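Local structure of CofB (Escherichia coli, 5AX6) at residues T291-L296 with K315-N320; T297-K302 with L311-D316; L329-S334 with K341-I346; P399-S404 with V480-W485. The protein serves as a minor pilin of the type IVb pilus CFA/III and, as a homotrimer, probably takes part in assembling that pilus. All coordinates share one frame; numbering follows the deposited sequence.

Contacts 1 and 2 belong to the beta-repeat domain. Contact 2 lies inside the stretch of chain that contact 1 spans, the two overlapping at Lys315 and Asp316; contacts 3 and then 4 follow in the C-terminal domain. With centres about 12 Å apart, contacts 1 and 2 both use strand 294-302; contact 2 pairs it with strand 308-315, and contact 1 with the end of that strand and the turn after it. Contacts 3 and 4, centres about 17 Å apart, share a four-stranded antiparallel sheet. Between the two groups the nearest atoms, those of contacts 2 and 3, remain about 12 Å apart. All four lie against other subunits, so these sheets help to build the trimer as well as the chain.

Contact 1: T291-L296 with K315-N320; sequences TSKLCL and KDDNGN
Cys295 and Lys315 form an antiparallel hydrogen-bonded pair, Cys295 N reaching Lys315 O and Lys315 N reaching Cys295 O, each at 2.9 Å. The same Lys315 O also receives the CA hydrogen of Leu294. Toward Ser292 the backbones no longer bond to each other, and side chains bridge them instead. With chi1 at -177°, Ser292 swings OG across to the other segment, where it accepts the N-H of Asp317 at 2.8 Å. That OG in turn gives its proton to Lys293 O, at 2.7 Å, a double role that suits a small hydroxyl. The segment it meets is a type I beta turn, Asp316 to Gly319, which follows strand 308-315 of the beta-repeat domain. Asp316 packs its CB against Ser292 OG and turns its carboxylate inward over the turn: OD1 accepts Asn320 N at 2.9 Å, from above the carboxylate plane, and Asn318 N weakly. Gly319 suits the turn because, at its positive phi, a CB would press on the preceding carbonyl oxygen. Lys293 crosses Asp317 at about a right angle, and the bend at the end of its chain brings NZ to OD2 of Asp317 at 3.1 Å, on the syn side, with a weaker bond to OD1. Asp317 was modelled in two conformations and the bridge is described for one, so how constantly it is made is doubtful. The ammonium also has a long, weak ion pair with Asp262 of the second subunit. Cys295 directs SG toward strand 282-285, where a disulfide to Cys284 fastens the two strands together.

Contact 2: T297-K302 with L311-D316; sequences TQIEGK and LIKLKD
Strands 294-302 and 308-315 make a beta hairpin of the beta-repeat domain, in which Thr297 pairs with Lys313 and Ile299 with Leu311. Both pairs are antiparallel and doubly hydrogen-bonded; Lys313 N to Thr297 O is the shortest of the four bonds, at 2.7 Å. On the face of Ile299, its CG1 meets Leu311 CD2 at 3.5 Å, tight for two carbons. CG1 of Ile299 stands between the backbone N and the carbonyl carbon (chi1 60°), which sends the branched chain across to Leu311 and carries CD1 on to Lys313 CB at 3.9 Å. Lys313 is fully extended, so its methylenes line the isoleucine while NZ goes on to Gly319 O. Gly301 suits the far end of this patch, since a CB there would lie 2.9 Å from Leu311 CD2. Further along the same face, a water links Thr297 OG1, at 2.6 Å, to Lys315 NZ, which donates to it. Gln298 and Ile312 lie on the reverse face, Ile312 CD1 touching Gln298 CB at 3.9 Å, while the glutamine's NE2 binds Ser310 OG. Strand 294-302 is the middle one of its three-stranded sheet, flanked by 282-285 and 308-315; the sheet continues into the third subunit through Ile312 and Lys313, and into the second through Gly301 and Lys302.

Contact 3: L329-S334 with K341-I346; sequences LVEEKS and KELRTI
Arg344 holds CG between its backbone N and carbonyl carbon (chi1 70°) and runs extended to NE, which lays the guanidinium against Val330 on the opposite strand. The two residues belong to the beta hairpin of strands 327-333 and 341-353, on the outer side, within this chain, of the C-terminal domain's four-stranded sheet, which Leu329 extends into the second subunit. Backbone bonds join Val330 with Arg344 and Glu332 with Glu342, two for each pair. Val330 CB stands 3.9 Å above the guanidinium plane, over its centre, so a branched apolar residue gives the flat cation a surface to rest on. Glu332 crosses Arg344 at about a right angle. Its OE1 is 3.5 Å from Arg344 NH1 but well out of the guanidinium plane, and the bridge is one of charge alone. The stronger grip on the cation comes from the second subunit, where Ile346 O accepts from NH2. On the reverse face Glu331 extends (chi1 -178°) over Leu343, whose CD2 lies 3.4 Å from Glu331 CB. The Glu331 carboxylate rests on Lys341 CD, Glu331 OE1 being 3.4 Å away, while NZ of the lysine stays at 4.3 Å from OE1, too far for a salt bridge. With an alanine at Glu331, Leu343 CD2 would probably lose part of its cover and the Lys341 chain, without a carboxylate beside it, would be freer to turn. Leu329 CD2 and Thr345 CG2, methyl groups of side chains lying side by side, touch at 3.6 Å. At the edge of the guanidinium, in its plane, a water accepts from Arg344 NH1 at 2.8 Å.

Contact 4: P399-S404 with V480-W485; sequences PRLSAS and VNITTW
Arg400 and Trp485 cross obliquely on one face of the sheet, the arginine curled over the indole. Its CB sits 3.5 Å from the centroid of the Trp485 six-membered ring and 11° off the normal, a CH-pi contact. Bends at chi2 and chi3 then carry the guanidinium, still on the face that CB covers, out past the CZ2 edge of the ring, so that Trp485 CZ2 lies 3.5 Å from the guanidinium plane, over its centre; with the two planes 52° apart, this is no parallel stack. Ser402 meets the indole at its edge, OG lying in the ring plane 3.9 Å from Trp485 CH2, where a small residue fits. Beneath them, Arg400 N bonds to Trp485 O at 2.7 Å, whereas the return bond from Trp485 N comes from above the carbonyl plane. Reducing Trp485 to an alanine would remove the surface beneath Arg400, and would probably open a gap beside Ser402. Arg400 NE bonds to the Gln491 side chain and NH1 to Glu489 O. On the reverse face Leu401 lies alongside Thr484, CD1 to CG2 at 3.8 Å, and its CG touches Ile482 CG2 at 3.7 Å, while the small Ala403 packs against Val480. Strand 478-487 runs antiparallel between strands 398-409 and 341-353; strands 381-384 and 452-463 cover the Leu401 face, and the Trp485 face packs against the second subunit.

Contact 1: T291-L296 with K315-N320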
# COMPACT_ATOMS: atom_id res chain seq x y z
N THR A 291 0.62 20.37 4.56
CA THR A 291 0.26 20.35 3.15
C THR A 291 -0.50 19.08 2.83
O THR A 291 -0.58 18.18 3.66
CB THR A 291 1.51 20.49 2.24
OG1 THR A 291 2.37 19.35 2.40
CG2 THR A 291 2.29 21.75 2.60
N SER A 292 -1.07 19.02 1.63
CA SER A 292 -1.92 17.91 1.22
C SER A 292 -1.26 16.55 1.38
O SER A 292 -0.06 16.41 1.17
CB SER A 292 -2.33 18.07 -0.24
OG SER A 292 -3.21 17.03 -0.63
N LYS A 293 -2.05 15.54 1.76
CA LYS A 293 -1.57 14.18 1.61
C LYS A 293 -1.53 13.88 0.10
O LYS A 293 -2.18 14.56 -0.70
CB LYS A 293 -2.47 13.18 2.36
CG LYS A 293 -3.81 12.93 1.72
CD LYS A 293 -4.63 11.92 2.52
CE LYS A 293 -6.06 11.89 2.04
NZ LYS A 293 -6.80 13.07 2.57
N LEU A 294 -0.72 12.90 -0.28
CA LEU A 294 -0.61 12.51 -1.68
C LEU A 294 -1.20 11.12 -1.84
O LEU A 294 -0.91 10.24 -1.02
CB LEU A 294 0.85 12.53 -2.15
CG LEU A 294 1.57 13.88 -1.99
CD1 LEU A 294 2.99 13.76 -2.51
CD2 LEU A 294 0.79 14.97 -2.74
N CYS A 295 -2.01 10.92 -2.87
CA CYS A 295 -2.67 9.64 -3.07
C CYS A 295 -2.40 9.05 -4.43
O CYS A 295 -2.40 9.78 -5.43
CB CYS A 295 -4.18 9.78 -2.88
SG CYS A 295 -4.67 10.34 -1.23
N LEU A 296 -2.17 7.74 -4.47
CA LEU A 296 -2.19 6.98 -5.71
C LEU A 296 -3.57 6.37 -5.84
O LEU A 296 -3.90 5.44 -5.10
CB LEU A 296 -1.13 5.87 -5.74
CG LEU A 296 0.27 6.12 -6.27
CD1 LEU A 296 1.09 4.82 -6.23
CD2 LEU A 296 0.18 6.71 -7.68
N LYS A 315 -2.10 12.14 -7.07
CA LYS A 315 -2.75 13.43 -6.92
C LYS A 315 -2.75 13.97 -5.50
O LYS A 315 -2.61 13.22 -4.53
CB LYS A 315 -4.20 13.34 -7.41
CG LYS A 315 -5.07 12.39 -6.58
CD LYS A 315 -6.50 12.33 -7.12
CE LYS A 315 -7.43 11.66 -6.12
NZ LYS A 315 -7.41 12.35 -4.78
N ASP A 316 -2.93 15.29 -5.39
CA ASP A 316 -3.16 15.90 -4.08
C ASP A 316 -4.66 15.97 -3.79
O ASP A 316 -5.48 15.51 -4.59
CB ASP A 316 -2.52 17.30 -3.99
CG ASP A 316 -3.10 18.30 -4.99
OD1 ASP A 316 -4.24 18.12 -5.48
OD2 ASP A 316 -2.41 19.29 -5.29
N ASP A 317 -5.04 16.54 -2.64
CA ASP A 317 -6.45 16.53 -2.25
C ASP A 317 -7.30 17.49 -3.11
O ASP A 317 -8.53 17.41 -3.09
CB ASP A 317 -6.61 16.89 -0.77
CG ASP A 317 -6.37 15.70 0.17
OD1 ASP A 317 -6.15 14.56 -0.30
OD2 ASP A 317 -6.43 15.91 1.40
N ASN A 318 -6.67 18.37 -3.88
CA ASN A 318 -7.41 19.19 -4.84
C ASN A 318 -7.59 18.49 -6.18
O ASN A 318 -8.21 19.04 -7.10
CB ASN A 318 -6.71 20.53 -5.05
CG ASN A 318 -6.81 21.43 -3.84
OD1 ASN A 318 -7.80 21.41 -3.11
ND2 ASN A 318 -5.78 22.23 -3.61
N GLY A 319 -7.06 17.28 -6.30
CA GLY A 319 -7.14 16.52 -7.53
C GLY A 319 -6.11 16.92 -8.57
O GLY A 319 -6.19 16.49 -9.72
N ASN A 320 -5.13 17.73 -8.18
CA ASN A 320 -4.03 18.07 -9.08
C ASN A 320 -2.99 16.95 -9.08
O ASN A 320 -2.70 16.38 -8.02
CB ASN A 320 -3.34 19.37 -8.68
CG ASN A 320 -4.32 20.52 -8.48
OD1 ASN A 320 -4.32 21.17 -7.44
ND2 ASN A 320 -5.15 20.77 -9.49

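Contact 2: T297-K302 with L311-D316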
# COMPACT_ATOMS: atom_id res chain seq x y z
N THR A 297 -4.35 6.87 -6.78
CA THR A 297 -5.77 6.57 -6.86
C THR A 297 -6.14 5.93 -8.18
O THR A 297 -5.64 6.34 -9.23
CB THR A 297 -6.58 7.85 -6.68
OG1 THR A 297 -6.20 8.47 -5.45
CG2 THR A 297 -8.07 7.56 -6.69
N GLN A 298 -7.02 4.94 -8.14
CA GLN A 298 -7.46 4.30 -9.37
C GLN A 298 -8.69 5.03 -9.91
O GLN A 298 -9.66 5.24 -9.18
CB GLN A 298 -7.79 2.83 -9.16
CG GLN A 298 -8.02 2.09 -10.48
CD GLN A 298 -8.43 0.65 -10.26
OE1 GLN A 298 -8.89 0.29 -9.18
NE2 GLN A 298 -8.26 -0.19 -11.29
N ILE A 299 -8.64 5.42 -11.18
CA ILE A 299 -9.74 6.15 -11.79
C ILE A 299 -10.15 5.51 -13.12
O ILE A 299 -9.40 4.73 -13.71
CB ILE A 299 -9.39 7.64 -12.02
CG1 ILE A 299 -8.19 7.76 -12.96
CG2 ILE A 299 -9.14 8.36 -10.69
CD1 ILE A 299 -7.82 9.19 -13.31
N GLU A 300 -11.36 5.82 -13.58
CA GLU A 300 -11.85 5.26 -14.82
C GLU A 300 -11.17 5.93 -16.00
O GLU A 300 -10.82 7.10 -15.94
CB GLU A 300 -13.37 5.45 -14.92
CG GLU A 300 -14.17 4.60 -13.97
CD GLU A 300 -14.37 3.17 -14.46
OE1 GLU A 300 -13.73 2.77 -15.47
OE2 GLU A 300 -15.18 2.45 -13.84
N GLY A 301 -10.98 5.16 -17.07
CA GLY A 301 -10.44 5.69 -18.30
C GLY A 301 -10.92 4.89 -19.49
O GLY A 301 -11.76 4.01 -19.37
N LYS A 302 -10.37 5.19 -20.66
CA LYS A 302 -10.69 4.47 -21.88
C LYS A 302 -9.41 4.09 -22.60
O LYS A 302 -8.45 4.88 -22.61
CB LYS A 302 -11.58 5.32 -22.78
CG LYS A 302 -12.92 5.72 -22.17
CD LYS A 302 -14.00 4.69 -22.49
CE LYS A 302 -15.37 5.17 -22.02
NZ LYS A 302 -15.95 4.26 -20.98
N LEU A 311 -6.87 3.56 -14.84
CA LEU A 311 -5.49 3.94 -14.67
C LEU A 311 -5.29 4.40 -13.24
O LEU A 311 -6.25 4.53 -12.48
CB LEU A 311 -5.09 5.05 -15.66
CG LEU A 311 -5.74 6.42 -15.42
CD1 LEU A 311 -4.85 7.52 -15.99
CD2 LEU A 311 -7.14 6.50 -16.03
N ILE A 312 -4.03 4.62 -12.89
CA ILE A 312 -3.66 5.16 -11.59
C ILE A 312 -3.30 6.63 -11.75
O ILE A 312 -2.67 7.00 -12.74
CB ILE A 312 -2.44 4.43 -11.00
CG1 ILE A 312 -2.76 2.95 -10.82
CG2 ILE A 312 -2.05 5.07 -9.65
CD1 ILE A 312 -4.01 2.73 -10.06
N LYS A 313 -3.71 7.44 -10.78
CA LYS A 313 -3.40 8.87 -10.79
C LYS A 313 -2.76 9.27 -9.46
O LYS A 313 -3.31 9.01 -8.39
CB LYS A 313 -4.67 9.69 -11.05
CG LYS A 313 -4.44 11.20 -11.07
CD LYS A 313 -5.74 11.94 -11.41
CE LYS A 313 -5.52 13.45 -11.41
NZ LYS A 313 -6.80 14.17 -11.68
N LEU A 314 -1.58 9.89 -9.53
CA LEU A 314 -0.93 10.41 -8.34
C LEU A 314 -1.39 11.86 -8.16
O LEU A 314 -1.09 12.71 -9.00
CB LEU A 314 0.60 10.33 -8.47
CG LEU A 314 1.41 10.84 -7.28
CD1 LEU A 314 1.15 10.03 -6.02
CD2 LEU A 314 2.90 10.83 -7.61
N LYS A 315 -2.10 12.14 -7.07
CA LYS A 315 -2.75 13.43 -6.92
C LYS A 315 -2.75 13.97 -5.50
O LYS A 315 -2.61 13.22 -4.53
CB LYS A 315 -4.20 13.34 -7.41
CG LYS A 315 -5.07 12.39 -6.58
CD LYS A 315 -6.50 12.33 -7.12
CE LYS A 315 -7.43 11.66 -6.12
NZ LYS A 315 -7.41 12.35 -4.78
N ASP A 316 -2.93 15.29 -5.39
CA ASP A 316 -3.16 15.90 -4.08
C ASP A 316 -4.66 15.97 -3.79
O ASP A 316 -5.48 15.51 -4.59
CB ASP A 316 -2.52 17.30 -3.99
CG ASP A 316 -3.10 18.30 -4.99
OD1 ASP A 316 -4.24 18.12 -5.48
OD2 ASP A 316 -2.41 19.29 -5.29
O HOH W 1 -7.70 9.62 -3.73

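Contact 3: L329-S334 with K341-I346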
# COMPACT_ATOMS: atom_id res chain seq x y z
N LEU A 329 10.76 3.32 -17.01
CA LEU A 329 10.89 2.57 -18.25
C LEU A 329 9.55 2.51 -18.93
O LEU A 329 8.54 2.23 -18.29
CB LEU A 329 11.40 1.16 -17.98
CG LEU A 329 12.89 1.03 -17.71
CD1 LEU A 329 13.25 -0.45 -17.47
CD2 LEU A 329 13.65 1.61 -18.89
N VAL A 330 9.53 2.75 -20.24
CA VAL A 330 8.30 2.59 -21.02
C VAL A 330 8.48 1.50 -22.05
O VAL A 330 9.48 1.48 -22.76
CB VAL A 330 7.90 3.89 -21.74
CG1 VAL A 330 6.52 3.73 -22.40
CG2 VAL A 330 7.87 5.05 -20.76
N GLU A 331 7.51 0.59 -22.13
CA GLU A 331 7.56 -0.51 -23.08
C GLU A 331 6.57 -0.30 -24.22
O GLU A 331 5.43 0.11 -23.99
CB GLU A 331 7.26 -1.84 -22.39
CG GLU A 331 7.36 -3.06 -23.31
CD GLU A 331 6.84 -4.33 -22.65
OE1 GLU A 331 5.61 -4.49 -22.56
OE2 GLU A 331 7.68 -5.16 -22.23
N GLU A 332 6.99 -0.58 -25.45
CA GLU A 332 6.08 -0.51 -26.59
C GLU A 332 6.56 -1.43 -27.69
O GLU A 332 7.74 -1.78 -27.74
CB GLU A 332 5.95 0.92 -27.14
CG GLU A 332 7.18 1.37 -27.92
CD GLU A 332 7.02 2.73 -28.61
OE1 GLU A 332 5.96 3.39 -28.44
OE2 GLU A 332 7.96 3.13 -29.33
N LYS A 333 5.65 -1.82 -28.57
CA LYS A 333 6.02 -2.55 -29.78
C LYS A 333 6.96 -1.69 -30.60
O LYS A 333 6.77 -0.48 -30.71
CB LYS A 333 4.79 -2.90 -30.63
CG LYS A 333 3.78 -3.80 -29.96
CD LYS A 333 2.64 -4.16 -30.92
CE LYS A 333 3.13 -5.07 -32.04
NZ LYS A 333 2.18 -6.19 -32.31
N SER A 334 7.98 -2.32 -31.18
CA SER A 334 8.82 -1.65 -32.16
C SER A 334 7.96 -1.13 -33.32
O SER A 334 7.11 -1.85 -33.84
CB SER A 334 9.89 -2.60 -32.70
OG SER A 334 10.63 -1.99 -33.73
N LYS A 341 9.09 -6.18 -28.45
CA LYS A 341 8.84 -5.07 -27.56
C LYS A 341 10.16 -4.38 -27.28
O LYS A 341 11.21 -5.01 -27.31
CB LYS A 341 8.16 -5.53 -26.28
CG LYS A 341 6.77 -6.12 -26.52
CD LYS A 341 6.05 -6.49 -25.23
CE LYS A 341 6.46 -7.86 -24.70
NZ LYS A 341 5.32 -8.53 -24.01
N GLU A 342 10.11 -3.07 -27.04
CA GLU A 342 11.31 -2.30 -26.75
C GLU A 342 11.10 -1.48 -25.50
O GLU A 342 9.98 -1.10 -25.20
CB GLU A 342 11.67 -1.37 -27.91
CG GLU A 342 11.78 -2.07 -29.27
CD GLU A 342 13.15 -2.68 -29.52
OE1 GLU A 342 13.93 -2.87 -28.55
OE2 GLU A 342 13.45 -2.97 -30.70
N LEU A 343 12.19 -1.18 -24.79
CA LEU A 343 12.11 -0.33 -23.60
C LEU A 343 12.86 0.98 -23.81
O LEU A 343 13.89 1.01 -24.48
CB LEU A 343 12.68 -1.06 -22.38
CG LEU A 343 12.05 -2.41 -22.06
CD1 LEU A 343 12.74 -3.00 -20.83
CD2 LEU A 343 10.56 -2.29 -21.83
N ARG A 344 12.34 2.06 -23.25
CA ARG A 344 13.05 3.34 -23.29
C ARG A 344 12.88 4.11 -21.99
O ARG A 344 11.93 3.85 -21.24
CB ARG A 344 12.56 4.21 -24.45
CG ARG A 344 11.15 4.75 -24.24
CD ARG A 344 10.58 5.23 -25.56
NE ARG A 344 9.27 5.84 -25.41
CZ ARG A 344 8.12 5.19 -25.49
NH1 ARG A 344 8.12 3.87 -25.69
NH2 ARG A 344 6.98 5.84 -25.36
N THR A 345 13.78 5.06 -21.75
CA THR A 345 13.69 5.92 -20.57
C THR A 345 13.29 7.33 -20.99
O THR A 345 13.21 7.63 -22.17
CB THR A 345 15.03 5.99 -19.80
OG1 THR A 345 16.03 6.53 -20.67
CG2 THR A 345 15.48 4.62 -19.34
N ILE A 346 13.07 8.18 -20.01
CA ILE A 346 12.76 9.59 -20.25
C ILE A 346 14.02 10.32 -20.70
O ILE A 346 15.06 10.26 -20.03
CB ILE A 346 12.19 10.23 -18.98
CG1 ILE A 346 10.86 9.54 -18.62
CG2 ILE A 346 12.04 11.75 -19.15
CD1 ILE A 346 10.41 9.80 -17.17
O HOH W 2 10.04 1.82 -25.98

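Contact 4: P399-S404 with V480-W485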
# COMPACT_ATOMS: atom_id res chain seq x y z
N PRO A 399 22.88 3.12 -23.61
CA PRO A 399 22.88 4.59 -23.67
C PRO A 399 22.73 5.07 -25.11
O PRO A 399 23.30 4.48 -26.02
CB PRO A 399 24.24 4.99 -23.09
CG PRO A 399 25.08 3.75 -23.19
CD PRO A 399 24.16 2.58 -23.10
N ARG A 400 21.95 6.14 -25.30
CA ARG A 400 21.66 6.65 -26.62
C ARG A 400 21.91 8.14 -26.65
O ARG A 400 21.76 8.82 -25.63
CB ARG A 400 20.20 6.35 -27.01
CG ARG A 400 19.83 4.85 -27.07
CD ARG A 400 20.52 4.14 -28.24
NE ARG A 400 20.32 4.92 -29.45
CZ ARG A 400 19.23 4.85 -30.22
NH1 ARG A 400 18.25 4.01 -29.92
NH2 ARG A 400 19.14 5.63 -31.29
N LEU A 401 22.27 8.66 -27.81
CA LEU A 401 22.41 10.10 -27.97
C LEU A 401 22.12 10.46 -29.41
O LEU A 401 22.56 9.77 -30.33
CB LEU A 401 23.82 10.56 -27.55
CG LEU A 401 24.10 12.06 -27.58
CD1 LEU A 401 25.17 12.46 -26.56
CD2 LEU A 401 24.49 12.57 -28.97
N SER A 402 21.35 11.52 -29.61
CA SER A 402 21.11 12.08 -30.94
C SER A 402 21.35 13.58 -30.89
O SER A 402 21.37 14.18 -29.81
CB SER A 402 19.70 11.79 -31.43
OG SER A 402 19.66 10.56 -32.12
N ALA A 403 21.55 14.18 -32.06
CA ALA A 403 21.75 15.63 -32.16
C ALA A 403 20.91 16.17 -33.33
O ALA A 403 20.96 15.61 -34.42
CB ALA A 403 23.23 15.96 -32.37
N SER A 404 20.11 17.20 -33.07
CA SER A 404 19.31 17.85 -34.12
C SER A 404 19.79 19.28 -34.29
O SER A 404 20.19 19.92 -33.31
CB SER A 404 17.82 17.83 -33.76
OG SER A 404 17.37 16.51 -33.52
N VAL A 480 23.37 22.59 -31.71
CA VAL A 480 22.49 21.44 -31.76
C VAL A 480 21.72 21.29 -30.47
O VAL A 480 22.20 21.71 -29.41
CB VAL A 480 23.28 20.13 -32.01
CG1 VAL A 480 23.81 20.07 -33.44
CG2 VAL A 480 24.40 19.96 -30.96
N ASN A 481 20.54 20.69 -30.57
CA ASN A 481 19.86 20.13 -29.41
C ASN A 481 20.18 18.66 -29.32
O ASN A 481 19.89 17.90 -30.24
CB ASN A 481 18.35 20.36 -29.51
CG ASN A 481 17.99 21.84 -29.46
OD1 ASN A 481 17.37 22.38 -30.37
ND2 ASN A 481 18.40 22.49 -28.39
N ILE A 482 20.79 18.27 -28.20
CA ILE A 482 21.26 16.92 -27.96
C ILE A 482 20.25 16.22 -27.09
O ILE A 482 19.86 16.76 -26.06
CB ILE A 482 22.65 16.92 -27.26
CG1 ILE A 482 23.70 17.48 -28.22
CG2 ILE A 482 23.03 15.53 -26.75
CD1 ILE A 482 24.96 17.96 -27.52
N THR A 483 19.78 15.06 -27.54
CA THR A 483 18.85 14.24 -26.79
C THR A 483 19.58 13.01 -26.28
O THR A 483 20.26 12.34 -27.06
CB THR A 483 17.64 13.77 -27.65
OG1 THR A 483 17.05 14.90 -28.30
CG2 THR A 483 16.60 13.07 -26.77
N THR A 484 19.45 12.71 -24.99
CA THR A 484 20.08 11.54 -24.41
C THR A 484 19.04 10.69 -23.70
O THR A 484 18.14 11.23 -23.05
CB THR A 484 21.19 11.94 -23.41
OG1 THR A 484 20.62 12.66 -22.31
CG2 THR A 484 22.24 12.80 -24.10
N TRP A 485 19.15 9.37 -23.82
CA TRP A 485 18.19 8.48 -23.18
C TRP A 485 18.79 7.07 -23.18
O TRP A 485 19.89 6.88 -23.67
CB TRP A 485 16.82 8.52 -23.90
CG TRP A 485 16.74 7.85 -25.26
CD1 TRP A 485 16.12 6.66 -25.55
CD2 TRP A 485 17.27 8.33 -26.52
NE1 TRP A 485 16.23 6.39 -26.89
CE2 TRP A 485 16.94 7.39 -27.50
CE3 TRP A 485 17.99 9.48 -26.89
CZ2 TRP A 485 17.31 7.54 -28.85
CZ3 TRP A 485 18.36 9.62 -28.23
CH2 TRP A 485 18.01 8.66 -29.19